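Local coordinates for protein glutamine synthetase (Helicobacter pylori, PDB 5ZLI) that is a glutamine synthetase of the GSI-beta type, an enzyme of twelve protein chains in which each chain combines a beta-grasp domain with a larger catalytic domain, at residues G66-E71 and Q108-C113; S73-T78 and D103-Q108; P184-G189 and V224-G229; H306-V311 and A364-R369; I341-A346 and E400-N405. All coordinates share one frame; numbering follows the deposited sequence.

Interaction 1 of 5, residues G66-E71 and Q108-C113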
# COMPACT_ATOMS: atom_id res chain seq x y z
N GLY B 66 5.57 -43.20 -27.43
CA GLY B 66 6.44 -43.91 -28.33
C GLY B 66 6.79 -45.32 -27.88
O GLY B 66 7.24 -46.11 -28.72
N TRP B 67 6.51 -45.68 -26.63
CA TRP B 67 6.86 -46.98 -26.06
C TRP B 67 5.66 -47.87 -25.98
O TRP B 67 5.00 -48.07 -27.08
CB TRP B 67 7.55 -46.76 -24.70
CG TRP B 67 8.99 -46.46 -24.81
CD1 TRP B 67 9.69 -46.26 -25.95
CD2 TRP B 67 9.95 -46.48 -23.75
NE1 TRP B 67 11.02 -46.07 -25.66
CE2 TRP B 67 11.21 -46.21 -24.31
CE3 TRP B 67 9.86 -46.68 -22.37
CZ2 TRP B 67 12.37 -46.13 -23.55
CZ3 TRP B 67 11.01 -46.59 -21.61
CH2 TRP B 67 12.25 -46.32 -22.21
N GLN B 68 5.31 -48.51 -24.88
CA GLN B 68 4.35 -49.61 -24.78
C GLN B 68 2.92 -49.10 -24.54
O GLN B 68 2.70 -48.03 -23.96
CB GLN B 68 4.76 -50.56 -23.67
CG GLN B 68 6.00 -51.36 -23.99
CD GLN B 68 5.83 -52.23 -25.22
OE1 GLN B 68 5.13 -53.23 -25.17
NE2 GLN B 68 6.49 -51.87 -26.32
N GLY B 69 1.92 -49.89 -25.06
CA GLY B 69 0.53 -49.76 -24.65
C GLY B 69 0.23 -50.40 -23.29
O GLY B 69 0.98 -51.23 -22.78
N ILE B 70 -0.89 -49.99 -22.69
CA ILE B 70 -1.23 -50.44 -21.33
C ILE B 70 -1.48 -51.94 -21.27
O ILE B 70 -1.28 -52.56 -20.22
CB ILE B 70 -2.46 -49.68 -20.82
CG1 ILE B 70 -3.53 -49.68 -21.92
CG2 ILE B 70 -2.09 -48.28 -20.46
CD1 ILE B 70 -4.80 -49.04 -21.52
N GLU B 71 -2.04 -52.53 -22.34
CA GLU B 71 -2.30 -53.98 -22.34
C GLU B 71 -1.01 -54.80 -22.21
O GLU B 71 -1.03 -55.89 -21.61
CB GLU B 71 -3.10 -54.39 -23.59
CG GLU B 71 -2.45 -54.23 -24.94
CD GLU B 71 -2.85 -52.96 -25.66
OE1 GLU B 71 -2.68 -51.87 -25.08
OE2 GLU B 71 -3.37 -53.06 -26.80
N GLN B 108 14.30 -59.78 -26.73
CA GLN B 108 15.43 -59.06 -27.32
C GLN B 108 15.55 -57.71 -26.61
O GLN B 108 14.54 -57.20 -26.12
CB GLN B 108 15.22 -58.85 -28.83
CG GLN B 108 13.84 -58.29 -29.18
CD GLN B 108 13.70 -57.89 -30.65
OE1 GLN B 108 13.06 -56.88 -30.97
NE2 GLN B 108 14.29 -58.69 -31.55
N PRO B 109 16.76 -57.14 -26.51
CA PRO B 109 16.89 -55.76 -26.00
C PRO B 109 15.96 -54.83 -26.75
O PRO B 109 15.89 -54.87 -27.98
CB PRO B 109 18.35 -55.41 -26.29
CG PRO B 109 19.05 -56.70 -26.30
CD PRO B 109 18.07 -57.71 -26.85
N TYR B 110 15.28 -53.94 -26.01
CA TYR B 110 14.12 -53.24 -26.56
C TYR B 110 14.53 -52.45 -27.78
O TYR B 110 15.44 -51.61 -27.71
CB TYR B 110 13.53 -52.31 -25.50
CG TYR B 110 12.18 -51.70 -25.82
CD1 TYR B 110 11.26 -52.34 -26.66
CD2 TYR B 110 11.80 -50.50 -25.25
CE1 TYR B 110 10.00 -51.77 -26.92
CE2 TYR B 110 10.57 -49.92 -25.50
CZ TYR B 110 9.68 -50.56 -26.33
OH TYR B 110 8.46 -49.94 -26.53
N GLU B 111 13.89 -52.73 -28.90
CA GLU B 111 14.32 -52.08 -30.13
C GLU B 111 14.01 -50.59 -30.13
O GLU B 111 14.55 -49.86 -30.97
CB GLU B 111 13.72 -52.82 -31.34
CG GLU B 111 12.20 -52.68 -31.54
CD GLU B 111 11.65 -53.70 -32.53
OE1 GLU B 111 12.02 -53.65 -33.70
OE2 GLU B 111 10.83 -54.57 -32.12
N LYS B 112 13.20 -50.10 -29.18
CA LYS B 112 12.87 -48.68 -29.08
C LYS B 112 13.54 -48.03 -27.88
O LYS B 112 13.28 -46.85 -27.60
CB LYS B 112 11.35 -48.49 -29.00
CG LYS B 112 10.59 -49.02 -30.20
CD LYS B 112 9.18 -48.47 -30.31
CE LYS B 112 8.23 -49.20 -29.40
NZ LYS B 112 6.82 -48.89 -29.77
N CYS B 113 14.46 -48.74 -27.22
CA CYS B 113 15.23 -48.19 -26.13
C CYS B 113 16.42 -47.45 -26.73
O CYS B 113 17.29 -48.10 -27.31
CB CYS B 113 15.69 -49.28 -25.17
SG CYS B 113 16.94 -48.72 -23.98
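The indole of W67 takes the edge of the Y110 ring on one face, CE2 of Y110 standing 3.7 Å above the indole plane toward the rim, while the carbonyl O of K112 lies at the indole edge. Y110 in turn has W67 CG in plane at its edge and CB of K112 over one face, toward the rim. This is a T-shaped (edge-to-face) pair: the six-membered ring of Y110 and the five-membered ring of W67 have centroids 5.0 Å apart and planes at 71°. It joins the loop between strands 57-60 and 74-81 of the beta-grasp sheet to a type I turn, Y110 to C113, closed by C113 N to Y110 O at 3.1 Å. With CG of Y110 trans to the backbone N (chi1 -169°), the ring swings across to the indole. W67 also lies against V101 of strand 94-103. The carbonyl O of K112 receives W67 NE1 at 3.1 Å, the donor standing above the carbonyl plane rather than on a lone pair. The K112 side chain, bent at chi3, brings NZ to two successive carbonyls: a hydrogen bond to G66 O at 3.0 Å and a weak one to W67 O at 3.3 Å.

Interaction 2 of 5, residues S73-T78 and D103-Q108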
# COMPACT_ATOMS: atom_id res chain seq x y z
N SER B 73 1.97 -53.49 -20.79
CA SER B 73 2.71 -52.37 -20.22
C SER B 73 3.99 -52.80 -19.52
O SER B 73 4.95 -52.02 -19.47
CB SER B 73 1.83 -51.60 -19.23
OG SER B 73 1.37 -52.44 -18.19
N ASP B 74 4.02 -53.98 -18.92
CA ASP B 74 5.16 -54.36 -18.09
C ASP B 74 6.42 -54.53 -18.95
O ASP B 74 6.40 -55.23 -19.97
CB ASP B 74 4.83 -55.66 -17.35
CG ASP B 74 3.68 -55.48 -16.37
OD1 ASP B 74 3.51 -56.32 -15.45
OD2 ASP B 74 2.91 -54.50 -16.54
N MET B 75 7.51 -53.91 -18.52
CA MET B 75 8.81 -54.10 -19.14
C MET B 75 9.85 -54.25 -18.04
O MET B 75 9.54 -54.16 -16.84
CB MET B 75 9.11 -52.93 -20.08
CG MET B 75 8.14 -52.81 -21.28
SD MET B 75 8.38 -53.85 -22.74
CE MET B 75 9.67 -52.94 -23.56
N ILE B 76 11.11 -54.43 -18.43
CA ILE B 76 12.20 -54.64 -17.48
C ILE B 76 13.27 -53.58 -17.68
O ILE B 76 13.59 -53.20 -18.81
CB ILE B 76 12.81 -56.06 -17.61
CG1 ILE B 76 11.84 -57.13 -17.12
CG2 ILE B 76 14.13 -56.16 -16.86
CD1 ILE B 76 11.59 -57.08 -15.66
N LEU B 77 13.82 -53.09 -16.57
CA LEU B 77 15.07 -52.36 -16.63
C LEU B 77 16.23 -53.32 -16.46
O LEU B 77 16.23 -54.17 -15.57
CB LEU B 77 15.16 -51.26 -15.58
CG LEU B 77 14.10 -50.20 -15.84
CD1 LEU B 77 14.10 -49.15 -14.75
CD2 LEU B 77 14.33 -49.58 -17.22
N THR B 78 17.19 -53.21 -17.35
CA THR B 78 18.40 -54.01 -17.25
C THR B 78 19.55 -53.10 -16.85
O THR B 78 19.99 -52.27 -17.66
CB THR B 78 18.74 -54.73 -18.54
OG1 THR B 78 17.54 -55.10 -19.23
CG2 THR B 78 19.61 -55.96 -18.19
N ASP B 103 12.90 -55.92 -23.79
CA ASP B 103 11.59 -56.25 -24.34
C ASP B 103 11.30 -57.69 -23.94
O ASP B 103 12.01 -58.61 -24.35
CB ASP B 103 11.62 -56.05 -25.86
CG ASP B 103 10.26 -56.24 -26.54
OD1 ASP B 103 10.03 -55.62 -27.61
OD2 ASP B 103 9.42 -57.01 -26.02
N VAL B 104 10.26 -57.88 -23.12
CA VAL B 104 9.97 -59.22 -22.62
C VAL B 104 8.95 -59.92 -23.49
O VAL B 104 8.72 -61.12 -23.31
CB VAL B 104 9.43 -59.19 -21.17
CG1 VAL B 104 10.44 -58.53 -20.23
CG2 VAL B 104 8.08 -58.50 -21.13
N TYR B 105 8.38 -59.22 -24.46
CA TYR B 105 7.45 -59.82 -25.40
C TYR B 105 8.16 -60.36 -26.63
O TYR B 105 7.65 -61.28 -27.28
CB TYR B 105 6.38 -58.78 -25.80
CG TYR B 105 5.73 -58.16 -24.58
CD1 TYR B 105 5.90 -56.82 -24.25
CD2 TYR B 105 4.92 -58.93 -23.74
CE1 TYR B 105 5.30 -56.27 -23.11
CE2 TYR B 105 4.32 -58.39 -22.61
CZ TYR B 105 4.51 -57.06 -22.30
OH TYR B 105 3.92 -56.55 -21.18
N LYS B 106 9.35 -59.85 -26.92
CA LYS B 106 10.13 -60.31 -28.04
C LYS B 106 11.43 -60.95 -27.60
O LYS B 106 12.14 -61.52 -28.43
CB LYS B 106 10.39 -59.13 -28.99
CG LYS B 106 9.07 -58.50 -29.43
CD LYS B 106 9.20 -57.28 -30.33
CE LYS B 106 8.94 -57.56 -31.79
NZ LYS B 106 9.11 -56.29 -32.57
N ASN B 107 11.74 -60.90 -26.31
CA ASN B 107 12.94 -61.50 -25.74
C ASN B 107 14.21 -61.09 -26.48
O ASN B 107 15.06 -61.91 -26.82
CB ASN B 107 12.80 -63.01 -25.63
CG ASN B 107 11.87 -63.40 -24.52
OD1 ASN B 107 12.30 -63.68 -23.41
ND2 ASN B 107 10.58 -63.35 -24.80
N GLN B 108 14.30 -59.78 -26.73
CA GLN B 108 15.43 -59.06 -27.32
C GLN B 108 15.55 -57.71 -26.61
O GLN B 108 14.54 -57.20 -26.12
CB GLN B 108 15.22 -58.85 -28.83
CG GLN B 108 13.84 -58.29 -29.18
CD GLN B 108 13.70 -57.89 -30.65
OE1 GLN B 108 13.06 -56.88 -30.97
NE2 GLN B 108 14.29 -58.69 -31.55
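M75 and D103 are the closest backbone pair, CA to CA 6.3 Å, where strand 74-78 runs beside the end of strand 94-103 and the chain then turns back through a loop with a G1 beta bulge, D103 N donating to Q108 O at 3.1 Å. D103 OD2 accepts Y105 N at 2.9 Å, an Asx turn, and K106 N at 3.0 Å, which comes from above the carboxylate plane. Two donors on one oxygen thus fix the carboxylate and the bend together. M75, folded at chi2 and chi3, curls its thioether over this bend: CE rests 3.9 Å from D103 CA, and SD lies 3.9 Å from CE1 of Y105 in an oblique Met-aromatic contact. The Y105 ring has CG2 of V104 centred over one face, and its OH is 3.1 Å from D74 O. CG1 of V104 meets CG1 of I76 at 3.7 Å, the two side chains crossing at about a right angle. The carboxylate of D74 is engaged by R349 and R354 of a second subunit. In the beta-grasp sheet, strand 74-81 lies between antiparallel neighbours 57-60 and 94-103, and M75 touches F59 on the former and V101 on the latter.

Interaction 3 of 5, residues P184-G189 and V224-G229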
# COMPACT_ATOMS: atom_id res chain seq x y z
N PRO B 184 27.71 -8.07 -20.05
CA PRO B 184 28.09 -8.33 -21.43
C PRO B 184 26.95 -7.94 -22.35
O PRO B 184 25.77 -8.13 -22.03
CB PRO B 184 28.31 -9.84 -21.45
CG PRO B 184 27.31 -10.33 -20.44
CD PRO B 184 27.24 -9.29 -19.37
N GLY B 185 27.29 -7.37 -23.50
CA GLY B 185 26.26 -7.09 -24.46
C GLY B 185 25.59 -8.37 -24.93
O GLY B 185 26.11 -9.48 -24.78
N LYS B 186 24.39 -8.21 -25.47
CA LYS B 186 23.91 -9.22 -26.40
C LYS B 186 25.08 -9.64 -27.28
O LYS B 186 25.74 -8.79 -27.89
CB LYS B 186 22.75 -8.66 -27.25
CG LYS B 186 21.78 -9.74 -27.74
CD LYS B 186 20.50 -9.17 -28.35
CE LYS B 186 19.52 -8.67 -27.29
NZ LYS B 186 18.32 -8.02 -27.91
N GLN B 187 25.40 -10.93 -27.26
CA GLN B 187 26.50 -11.50 -28.03
C GLN B 187 27.88 -11.15 -27.47
O GLN B 187 28.89 -11.31 -28.16
CB GLN B 187 26.41 -11.06 -29.51
CG GLN B 187 25.40 -11.86 -30.33
CD GLN B 187 25.64 -11.79 -31.84
OE1 GLN B 187 26.39 -12.61 -32.39
NE2 GLN B 187 24.99 -10.83 -32.51
N GLY B 188 27.99 -10.77 -26.19
CA GLY B 188 29.27 -10.33 -25.67
C GLY B 188 29.92 -11.18 -24.60
O GLY B 188 30.93 -10.76 -24.04
N GLY B 189 29.41 -12.38 -24.31
CA GLY B 189 29.90 -13.16 -23.19
C GLY B 189 31.23 -13.87 -23.39
O GLY B 189 31.71 -14.56 -22.48
N VAL B 224 29.17 -17.12 -25.73
CA VAL B 224 28.94 -15.86 -26.46
C VAL B 224 27.63 -15.18 -26.02
O VAL B 224 27.56 -13.95 -25.94
CB VAL B 224 28.96 -16.10 -27.98
CG1 VAL B 224 28.42 -14.89 -28.71
CG2 VAL B 224 30.35 -16.45 -28.45
N ALA B 225 26.56 -15.95 -25.84
CA ALA B 225 25.31 -15.37 -25.38
C ALA B 225 25.39 -15.02 -23.89
O ALA B 225 26.32 -15.41 -23.17
CB ALA B 225 24.15 -16.31 -25.62
N GLN B 226 24.39 -14.28 -23.41
CA GLN B 226 24.53 -13.53 -22.17
C GLN B 226 24.64 -14.43 -20.93
O GLN B 226 25.43 -14.14 -20.03
CB GLN B 226 23.37 -12.55 -22.04
CG GLN B 226 23.30 -11.65 -23.23
CD GLN B 226 22.23 -10.62 -23.12
OE1 GLN B 226 22.25 -9.78 -22.23
NE2 GLN B 226 21.26 -10.70 -24.02
N ALA B 227 23.86 -15.50 -20.82
CA ALA B 227 23.97 -16.34 -19.62
C ALA B 227 24.54 -17.72 -19.95
O ALA B 227 24.29 -18.70 -19.25
CB ALA B 227 22.64 -16.49 -18.89
N GLN B 228 25.33 -17.78 -21.00
CA GLN B 228 25.68 -19.03 -21.63
C GLN B 228 27.03 -19.51 -21.10
O GLN B 228 27.87 -18.72 -20.65
CB GLN B 228 25.73 -18.86 -23.14
CG GLN B 228 25.31 -20.09 -23.88
CD GLN B 228 25.45 -19.96 -25.37
OE1 GLN B 228 26.07 -19.02 -25.86
NE2 GLN B 228 24.91 -20.91 -26.09
N GLY B 229 27.23 -20.82 -21.19
CA GLY B 229 28.42 -21.46 -20.64
C GLY B 229 28.65 -22.77 -21.36
O GLY B 229 27.83 -23.21 -22.16
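Two beta turns pack against each other in the catalytic domain: a type II turn from G185 to G188, and a type I turn from A225 to Q228 that leads into strand 228-237. Each is closed by its own backbone bond, G188 N to G185 O at 2.7 Å in the first and a weak Q228 N to A225 O in the second, and Q187 takes the left-handed backbone conformation expected at the third position of a type II turn. The one hydrogen bond across the contact runs from G189 N to V224 O, 2.9 Å long and fairly straight (163° at the hydrogen), with the donor well above the carbonyl plane. At G189, which has no side chain, the two backbones draw close, its CA lying 4.3 Å from that of V224. CG1 of V224, trans to the backbone N, rests 3.7 Å from Q187 O. Q226 sends an extended side chain along the first turn, its NE2 3.9 Å from both CA and CG of K186, while its OE1 accepts from the backbone N of E167. The second turn is braced by Q228, whose OE1 receives A225 N at 3.1 Å and whose NE2 donates to S276 and G275. Around the pair, A225, A227 and Q228 pack against strand 133-145, an antiparallel neighbour of 228-237, and S154 of a third subunit packs on K186 and Q226.

Interaction 4 of 5, residues H306-V311 and A364-R369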
# COMPACT_ATOMS: atom_id res chain seq x y z
N HIS B 306 35.03 -39.87 -47.03
CA HIS B 306 33.85 -40.65 -47.39
C HIS B 306 32.87 -40.70 -46.23
O HIS B 306 31.66 -40.55 -46.43
CB HIS B 306 34.28 -42.05 -47.84
CG HIS B 306 34.94 -42.08 -49.19
ND1 HIS B 306 34.54 -41.27 -50.23
CD2 HIS B 306 35.98 -42.81 -49.66
CE1 HIS B 306 35.31 -41.50 -51.28
NE2 HIS B 306 36.19 -42.43 -50.96
N PHE B 307 33.37 -40.83 -45.00
CA PHE B 307 32.50 -40.68 -43.84
C PHE B 307 31.73 -39.35 -43.89
O PHE B 307 30.49 -39.32 -43.74
CB PHE B 307 33.35 -40.78 -42.57
CG PHE B 307 32.56 -40.77 -41.31
CD1 PHE B 307 32.02 -39.61 -40.81
CD2 PHE B 307 32.38 -41.94 -40.61
CE1 PHE B 307 31.33 -39.61 -39.66
CE2 PHE B 307 31.67 -41.94 -39.44
CZ PHE B 307 31.15 -40.78 -38.97
N LEU B 308 32.44 -38.24 -44.10
CA LEU B 308 31.80 -36.93 -44.14
C LEU B 308 30.76 -36.81 -45.24
O LEU B 308 29.72 -36.17 -45.06
CB LEU B 308 32.86 -35.84 -44.30
CG LEU B 308 32.31 -34.46 -44.66
CD1 LEU B 308 31.54 -33.94 -43.49
CD2 LEU B 308 33.44 -33.49 -45.04
N GLY B 309 31.07 -37.36 -46.42
CA GLY B 309 30.10 -37.36 -47.50
C GLY B 309 28.82 -38.09 -47.13
O GLY B 309 27.72 -37.69 -47.53
N GLY B 310 28.95 -39.17 -46.36
CA GLY B 310 27.76 -39.89 -45.94
C GLY B 310 26.95 -39.09 -44.94
O GLY B 310 25.73 -38.98 -45.07
N VAL B 311 27.63 -38.46 -43.99
CA VAL B 311 26.97 -37.57 -43.05
C VAL B 311 26.33 -36.39 -43.78
O VAL B 311 25.21 -35.99 -43.46
CB VAL B 311 27.97 -37.10 -41.97
CG1 VAL B 311 27.45 -35.84 -41.28
CG2 VAL B 311 28.22 -38.21 -40.96
N ALA B 364 43.13 -36.26 -35.39
CA ALA B 364 42.36 -35.99 -36.59
C ALA B 364 40.90 -36.33 -36.36
O ALA B 364 40.58 -37.36 -35.74
CB ALA B 364 42.93 -36.77 -37.77
N ARG B 365 40.01 -35.44 -36.79
CA ARG B 365 38.61 -35.55 -36.41
C ARG B 365 37.83 -34.51 -37.19
O ARG B 365 38.39 -33.53 -37.70
CB ARG B 365 38.41 -35.32 -34.91
CG ARG B 365 37.97 -33.90 -34.59
CD ARG B 365 38.40 -33.44 -33.24
NE ARG B 365 39.04 -32.13 -33.32
CZ ARG B 365 39.70 -31.57 -32.31
NH1 ARG B 365 39.79 -32.23 -31.16
NH2 ARG B 365 40.26 -30.37 -32.45
N PHE B 366 36.52 -34.71 -37.24
CA PHE B 366 35.61 -33.64 -37.63
C PHE B 366 34.90 -33.09 -36.41
O PHE B 366 34.88 -33.71 -35.34
CB PHE B 366 34.57 -34.15 -38.63
CG PHE B 366 35.15 -34.61 -39.92
CD1 PHE B 366 35.03 -35.93 -40.30
CD2 PHE B 366 35.75 -33.71 -40.79
CE1 PHE B 366 35.53 -36.36 -41.53
CE2 PHE B 366 36.26 -34.14 -42.02
CZ PHE B 366 36.15 -35.46 -42.39
N GLU B 367 34.32 -31.90 -36.56
CA GLU B 367 33.36 -31.38 -35.60
C GLU B 367 32.08 -30.98 -36.33
O GLU B 367 32.12 -30.16 -37.25
CB GLU B 367 33.93 -30.19 -34.82
CG GLU B 367 32.86 -29.38 -34.09
CD GLU B 367 33.38 -28.02 -33.64
OE1 GLU B 367 34.27 -27.98 -32.75
OE2 GLU B 367 32.93 -27.01 -34.23
N PHE B 368 30.96 -31.62 -35.97
CA PHE B 368 29.66 -31.28 -36.55
C PHE B 368 28.97 -30.24 -35.67
O PHE B 368 28.66 -30.50 -34.50
CB PHE B 368 28.79 -32.53 -36.71
CG PHE B 368 29.48 -33.63 -37.46
CD1 PHE B 368 29.61 -33.60 -38.83
CD2 PHE B 368 30.04 -34.70 -36.77
CE1 PHE B 368 30.26 -34.63 -39.50
CE2 PHE B 368 30.67 -35.71 -37.44
CZ PHE B 368 30.80 -35.69 -38.78
N ARG B 369 28.72 -29.07 -36.25
CA ARG B 369 28.23 -27.94 -35.48
C ARG B 369 26.71 -27.82 -35.50
O ARG B 369 26.18 -26.96 -34.79
CB ARG B 369 28.85 -26.64 -36.00
CG ARG B 369 30.35 -26.59 -35.93
CD ARG B 369 30.86 -25.29 -36.51
NE ARG B 369 30.31 -24.10 -35.84
CZ ARG B 369 30.69 -23.67 -34.64
NH1 ARG B 369 31.62 -24.31 -33.94
NH2 ARG B 369 30.14 -22.58 -34.12
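F368 receives three helix side chains: V311 CG1 at 3.5 Å from its CE1, L308 CD1 at the ring edge near the plane, and F307, whose CE1 lies 4.1 Å from CZ of F368. Two residues earlier, CZ of F366 lies 3.8 Å from L308 CB, oblique to the ring. L308 therefore serves both phenylalanines, with CB against F366 and a methyl against F368. CG of F307, CG of L308 and CG1 of V311 all lie trans to their backbone N, which carries these groups off the helix toward the sheet. The segment axes of helix 306-311 and strand 366-368 approach to 11.2 Å and run nearly parallel, 10° apart; the side chains bridge the interval. Farther out, F292 meets F307 edge to face and also touches F366, while V353 of strand 351-355 lies on L308 and both strand phenylalanines. Strand 366-368 is flanked by 278-286 and 351-355, so this is a helix packed on a beta sheet of the catalytic domain. E367, between the two phenylalanines, points to the other side, where OE2 forms a salt bridge with R369 NH1 at 3.0 Å and OE1 one with R354. The strand thus sorts its chemistry by face: toward the helix the contact is purely apolar, without a hydrogen bond, and the paired charges of E367 and R369 lie on the far side.

Interaction 5 of 5, residues I341-A346 and E400-N405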
# COMPACT_ATOMS: atom_id res chain seq x y z
N ILE B 341 24.29 -23.93 -43.85
CA ILE B 341 24.84 -24.41 -45.11
C ILE B 341 25.66 -25.67 -44.83
O ILE B 341 26.53 -25.67 -43.95
CB ILE B 341 25.74 -23.35 -45.79
CG1 ILE B 341 25.02 -22.00 -45.92
CG2 ILE B 341 26.17 -23.83 -47.18
CD1 ILE B 341 23.89 -21.99 -46.89
N LEU B 342 25.42 -26.73 -45.61
CA LEU B 342 26.00 -28.06 -45.35
C LEU B 342 27.29 -28.26 -46.15
O LEU B 342 27.35 -29.02 -47.11
CB LEU B 342 24.97 -29.13 -45.69
CG LEU B 342 23.78 -29.32 -44.78
CD1 LEU B 342 22.77 -30.22 -45.47
CD2 LEU B 342 24.27 -29.93 -43.47
N THR B 343 28.36 -27.65 -45.67
CA THR B 343 29.68 -27.86 -46.26
C THR B 343 30.70 -27.95 -45.14
O THR B 343 30.40 -27.75 -43.97
CB THR B 343 30.04 -26.75 -47.26
OG1 THR B 343 28.84 -26.28 -47.91
CG2 THR B 343 30.97 -27.30 -48.33
N TYR B 344 31.93 -28.28 -45.51
CA TYR B 344 33.03 -28.38 -44.57
C TYR B 344 34.08 -27.32 -44.88
O TYR B 344 34.19 -26.84 -46.01
CB TYR B 344 33.65 -29.81 -44.61
CG TYR B 344 34.11 -30.26 -46.02
CD1 TYR B 344 33.17 -30.63 -47.00
CD2 TYR B 344 35.46 -30.27 -46.38
CE1 TYR B 344 33.57 -31.01 -48.28
CE2 TYR B 344 35.86 -30.65 -47.66
CZ TYR B 344 34.92 -31.02 -48.60
OH TYR B 344 35.31 -31.40 -49.87
N SER B 345 34.85 -26.93 -43.86
CA SER B 345 35.96 -26.01 -44.04
C SER B 345 36.80 -26.00 -42.77
O SER B 345 36.27 -26.12 -41.67
CB SER B 345 35.50 -24.59 -44.38
OG SER B 345 34.93 -24.57 -45.67
N ALA B 346 38.11 -25.87 -42.94
CA ALA B 346 38.97 -25.72 -41.79
C ALA B 346 38.83 -24.31 -41.23
O ALA B 346 38.74 -23.34 -41.98
CB ALA B 346 40.42 -26.02 -42.15
N GLU B 400 32.93 -30.31 -52.41
CA GLU B 400 34.01 -29.34 -52.36
C GLU B 400 33.84 -28.45 -51.13
O GLU B 400 32.72 -28.05 -50.80
CB GLU B 400 34.04 -28.46 -53.62
CG GLU B 400 35.39 -27.78 -53.90
CD GLU B 400 36.31 -28.62 -54.78
OE1 GLU B 400 35.91 -29.74 -55.17
OE2 GLU B 400 37.44 -28.15 -55.09
N ALA B 401 34.96 -28.17 -50.46
CA ALA B 401 34.93 -27.29 -49.31
C ALA B 401 34.65 -25.86 -49.75
O ALA B 401 35.02 -25.44 -50.85
CB ALA B 401 36.26 -27.36 -48.56
N MET B 402 34.01 -25.09 -48.87
CA MET B 402 33.68 -23.69 -49.13
C MET B 402 34.36 -22.82 -48.09
O MET B 402 33.90 -22.73 -46.95
CB MET B 402 32.19 -23.42 -49.14
CG MET B 402 31.49 -23.94 -50.35
SD MET B 402 29.72 -23.68 -50.24
CE MET B 402 29.25 -24.20 -51.89
N ASP B 403 35.45 -22.19 -48.48
CA ASP B 403 36.21 -21.32 -47.59
C ASP B 403 35.82 -19.86 -47.81
O ASP B 403 36.60 -19.01 -48.24
CB ASP B 403 37.70 -21.57 -47.78
CG ASP B 403 38.05 -23.04 -47.63
OD1 ASP B 403 37.12 -23.78 -47.24
OD2 ASP B 403 39.21 -23.46 -47.89
N ILE B 404 34.52 -19.63 -47.62
CA ILE B 404 33.92 -18.30 -47.61
C ILE B 404 33.21 -18.08 -46.27
O ILE B 404 33.15 -18.95 -45.40
CB ILE B 404 32.97 -18.05 -48.80
CG1 ILE B 404 31.92 -19.17 -48.94
CG2 ILE B 404 33.76 -17.84 -50.10
CD1 ILE B 404 30.53 -18.75 -48.49
N ASN B 405 32.74 -16.85 -46.08
CA ASN B 405 31.78 -16.52 -45.02
C ASN B 405 30.41 -17.01 -45.48
O ASN B 405 29.74 -16.37 -46.29
CB ASN B 405 31.80 -15.02 -44.75
CG ASN B 405 30.87 -14.61 -43.64
OD1 ASN B 405 29.98 -15.36 -43.25
ND2 ASN B 405 31.09 -13.42 -43.11
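T343 reaches M402 through its hydroxyl, OG1 lying 3.6 Å from SD of M402, and turns CG2 toward the carbonyl O of E400. Y344 follows with its ring under A401. CA of A401 stands 3.8 Å above the ring plane, displaced toward the rim, and CB of A401 is 3.4 Å from CE2 of Y344. The ring gets there because CG sits between the backbone N and the carbonyl carbon (chi1 56°), folding it back over the chain, and its OH is hydrogen-bonded to the carbonyl of G399. Its side chain also touches L312 of helix 302-313. Here the weakly bonded strand 341-346 runs parallel to 351-355 in the large mixed sheet of the catalytic domain, with T343 paired to V353 and S345 to I355, and the loop between helices 377-393 and 411-415 passes alongside. Y344 O accepts a weak bond from M402 N, 3.4 Å long with 152° at the hydrogen. OG of S345 lies 2.8 Å from D403 OD1, with the carbonyls of M402 and Y344 also near it. OD2 of D403 has K298 as a long, weak ion-pair partner.

In the fold
From the N terminus, interaction 1 closes a loop running from 66-71 to 108-113, and interaction 2 lies within that span. The two share Q108 and touch directly, with CD1 of Y110 against CE of M75; interaction 2 ties strand 74-81 to the loop after strand 94-103, and interaction 1 ties the loop before 74-81 to the chain leading into helix 114-128. Interaction 3 opens only afterwards, about 42 Å from interaction 1 between centres, and closes a loop containing helix 200-212. Interactions 4 and 5 come last and cross, since 341-346 falls between 306-311 and 364-369, and 400-405 beyond both; they meet where L308 packs on Y344. Interactions 3, 4 and 5 all reach the large mixed sheet of the catalytic domain.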